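Local coordinates for putative NADPH-dependent oxidoreductase (Desulfitobacterium hafniense DCB-2, PDB 3DB2), which is probably an NADPH-dependent dehydrogenase of the GFO/IDH/MocA family, binding its nucleotide in a Rossmann-fold domain, at residues Y24-L30 / V307-D312. Numbering follows the deposited sequence.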
loop_
_atom_site.group_PDB
_atom_site.type_symbol
_atom_site.label_atom_id
_atom_site.label_comp_id
_atom_site.label_asym_id
_atom_site.label_seq_id
_atom_site.Cartn_x
_atom_site.Cartn_y
_atom_site.Cartn_z
ATOM N N TYR C 24 -24.991 -13.372 18.709
ATOM C CA TYR C 24 -25.893 -14.337 18.069
ATOM C C TYR C 24 -27.086 -14.648 18.964
ATOM O O TYR C 24 -28.124 -15.090 18.448
ATOM C CB TYR C 24 -25.195 -15.611 17.599
ATOM C CG TYR C 24 -24.529 -16.550 18.552
ATOM C CD1 TYR C 24 -25.277 -17.360 19.405
ATOM C CD2 TYR C 24 -23.150 -16.646 18.620
ATOM C CE1 TYR C 24 -24.681 -18.231 20.294
ATOM C CE2 TYR C 24 -22.529 -17.518 19.511
ATOM C CZ TYR C 24 -23.318 -18.305 20.339
ATOM O OH TYR C 24 -22.739 -19.180 21.232
ATOM N N THR C 25 -26.972 -14.467 20.282
ATOM C CA THR C 25 -28.149 -14.884 21.082
ATOM C C THR C 25 -29.261 -13.853 20.938
ATOM O O THR C 25 -30.376 -14.072 21.415
ATOM C CB THR C 25 -27.793 -15.109 22.555
ATOM O OG1 THR C 25 -27.269 -13.892 23.131
ATOM C CG2 THR C 25 -26.702 -16.159 22.659
ATOM N N LYS C 26 -28.993 -12.736 20.265
ATOM C CA LYS C 26 -30.066 -11.802 19.930
ATOM C C LYS C 26 -31.008 -12.330 18.847
ATOM O O LYS C 26 -32.103 -11.780 18.682
ATOM C CB LYS C 26 -29.514 -10.470 19.436
ATOM C CG LYS C 26 -28.511 -9.813 20.355
ATOM C CD LYS C 26 -28.171 -8.439 19.774
ATOM C CE LYS C 26 -27.003 -7.830 20.543
ATOM N NZ LYS C 26 -26.780 -6.412 20.117
ATOM N N SER C 27 -30.565 -13.351 18.124
ATOM C CA SER C 27 -31.305 -13.906 17.002
ATOM C C SER C 27 -32.492 -14.796 17.401
ATOM O O SER C 27 -32.336 -15.707 18.218
ATOM C CB SER C 27 -30.380 -14.757 16.132
ATOM O OG SER C 27 -31.013 -15.099 14.909
ATOM N N GLU C 28 -33.615 -14.540 16.769
ATOM C CA GLU C 28 -34.824 -15.355 16.789
ATOM C C GLU C 28 -34.657 -16.660 16.036
ATOM O O GLU C 28 -35.484 -17.569 16.108
ATOM C CB GLU C 28 -35.974 -14.556 16.162
ATOM C CG GLU C 28 -36.267 -13.255 16.900
ATOM C CD GLU C 28 -36.612 -13.487 18.359
ATOM O OE1 GLU C 28 -35.752 -13.981 19.120
ATOM O OE2 GLU C 28 -37.760 -13.177 18.745
ATOM N N LYS C 29 -33.575 -16.781 15.263
ATOM C CA LYS C 29 -33.312 -17.961 14.452
ATOM C C LYS C 29 -32.510 -19.010 15.209
ATOM O O LYS C 29 -32.395 -20.131 14.728
ATOM C CB LYS C 29 -32.590 -17.545 13.152
ATOM C CG LYS C 29 -33.503 -16.650 12.312
ATOM C CD LYS C 29 -32.826 -15.991 11.136
ATOM C CE LYS C 29 -33.653 -16.056 9.859
ATOM N NZ LYS C 29 -32.841 -15.604 8.687
ATOM N N LEU C 30 -31.976 -18.641 16.373
ATOM C CA LEU C 30 -31.052 -19.455 17.128
ATOM C C LEU C 30 -31.523 -19.631 18.574
ATOM O O LEU C 30 -32.162 -18.730 19.099
ATOM C CB LEU C 30 -29.666 -18.807 17.176
ATOM C CG LEU C 30 -29.054 -18.354 15.855
ATOM C CD1 LEU C 30 -27.799 -17.522 16.034
ATOM C CD2 LEU C 30 -28.711 -19.580 15.004
ATOM N N VAL C 307 -23.615 -16.274 11.751
ATOM C CA VAL C 307 -24.181 -17.455 12.417
ATOM C C VAL C 307 -25.585 -17.756 11.907
ATOM O O VAL C 307 -25.960 -18.907 11.634
ATOM C CB VAL C 307 -24.141 -17.272 13.950
ATOM C CG1 VAL C 307 -24.622 -18.532 14.668
ATOM C CG2 VAL C 307 -22.721 -16.893 14.399
ATOM N N GLU C 308 -26.406 -16.723 11.722
ATOM C CA GLU C 308 -27.749 -16.840 11.192
ATOM C C GLU C 308 -27.813 -17.465 9.792
ATOM O O GLU C 308 -28.785 -18.144 9.446
ATOM C CB GLU C 308 -28.468 -15.482 11.119
ATOM C CG GLU C 308 -28.972 -15.027 12.495
ATOM C CD GLU C 308 -29.603 -13.652 12.427
ATOM O OE1 GLU C 308 -29.378 -12.897 11.445
ATOM O OE2 GLU C 308 -30.341 -13.297 13.363
ATOM N N GLU C 309 -26.775 -17.226 8.990
ATOM C CA GLU C 309 -26.713 -17.775 7.647
ATOM C C GLU C 309 -26.636 -19.298 7.733
ATOM O O GLU C 309 -27.162 -20.064 6.921
ATOM C CB GLU C 309 -25.476 -17.254 6.921
ATOM C CG GLU C 309 -25.014 -18.069 5.725
ATOM C CD GLU C 309 -24.107 -17.284 4.796
ATOM O OE1 GLU C 309 -24.553 -16.265 4.215
ATOM O OE2 GLU C 309 -22.938 -17.677 4.667
ATOM N N VAL C 310 -25.913 -19.795 8.742
ATOM C CA VAL C 310 -25.800 -21.265 8.822
ATOM C C VAL C 310 -27.186 -21.851 9.137
ATOM O O VAL C 310 -27.601 -22.839 8.540
ATOM C CB VAL C 310 -24.757 -21.736 9.831
ATOM C CG1 VAL C 310 -24.609 -23.261 9.798
ATOM C CG2 VAL C 310 -23.400 -21.105 9.544
ATOM N N ALA C 311 -27.881 -21.226 10.077
ATOM C CA ALA C 311 -29.223 -21.594 10.470
ATOM C C ALA C 311 -30.174 -21.515 9.276
ATOM O O ALA C 311 -30.976 -22.430 9.109
ATOM C CB ALA C 311 -29.789 -20.694 11.555
ATOM N N ASP C 312 -30.033 -20.445 8.494
ATOM C CA ASP C 312 -30.865 -20.315 7.289
ATOM C C ASP C 312 -30.618 -21.476 6.342
ATOM O O ASP C 312 -31.570 -22.057 5.799
ATOM C CB ASP C 312 -30.598 -18.995 6.578
ATOM C CG ASP C 312 -31.325 -17.836 7.231
ATOM O OD1 ASP C 312 -31.985 -18.037 8.259
ATOM O OD2 ASP C 312 -31.240 -16.699 6.722
#
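L30 lies across V307 at about a right angle, with its CD1 3.6 Å from V307 CG1. Its other methyl, CD2, meets A311 CB at 3.8 Å. This joins the first beta-alpha-beta unit of the Rossmann fold to helix 302-316, which comes from late in the chain and packs back on the nucleotide-binding domain. Segment 24-30 carries the chain from the end of helix 15-24 into strand 30-36 through two type I turns. V307 CG1 stands anti to its backbone N (chi1 -176°), which brings it to L30 and to the CB of Y24. I71 on strand 69-72 of the parallel sheet touches both Y24 and V307.

The other part of the contact is polar. S27 OG donates to E308 OE2 in a very short bond of 2.5 Å. The same OG accepts from K29 N in an ST turn, so the hydroxyl is gripped twice. R304 forms a salt bridge with E308 OE2 and would help offset its charge. K29 passes E308 at about a right angle, bends at chi3 (136°) and reaches D312. A methionine in place of K29 would probably leave the D312 carboxylate without its cationic mate. The Y3 hydroxyl is hydrogen-bonded to D312 OD1. K29 NZ sits in the fork of that carboxylate, 2.6 Å from D312 OD1 and 2.8 Å from D312 OD2, each oxygen accepting through its syn lone pair.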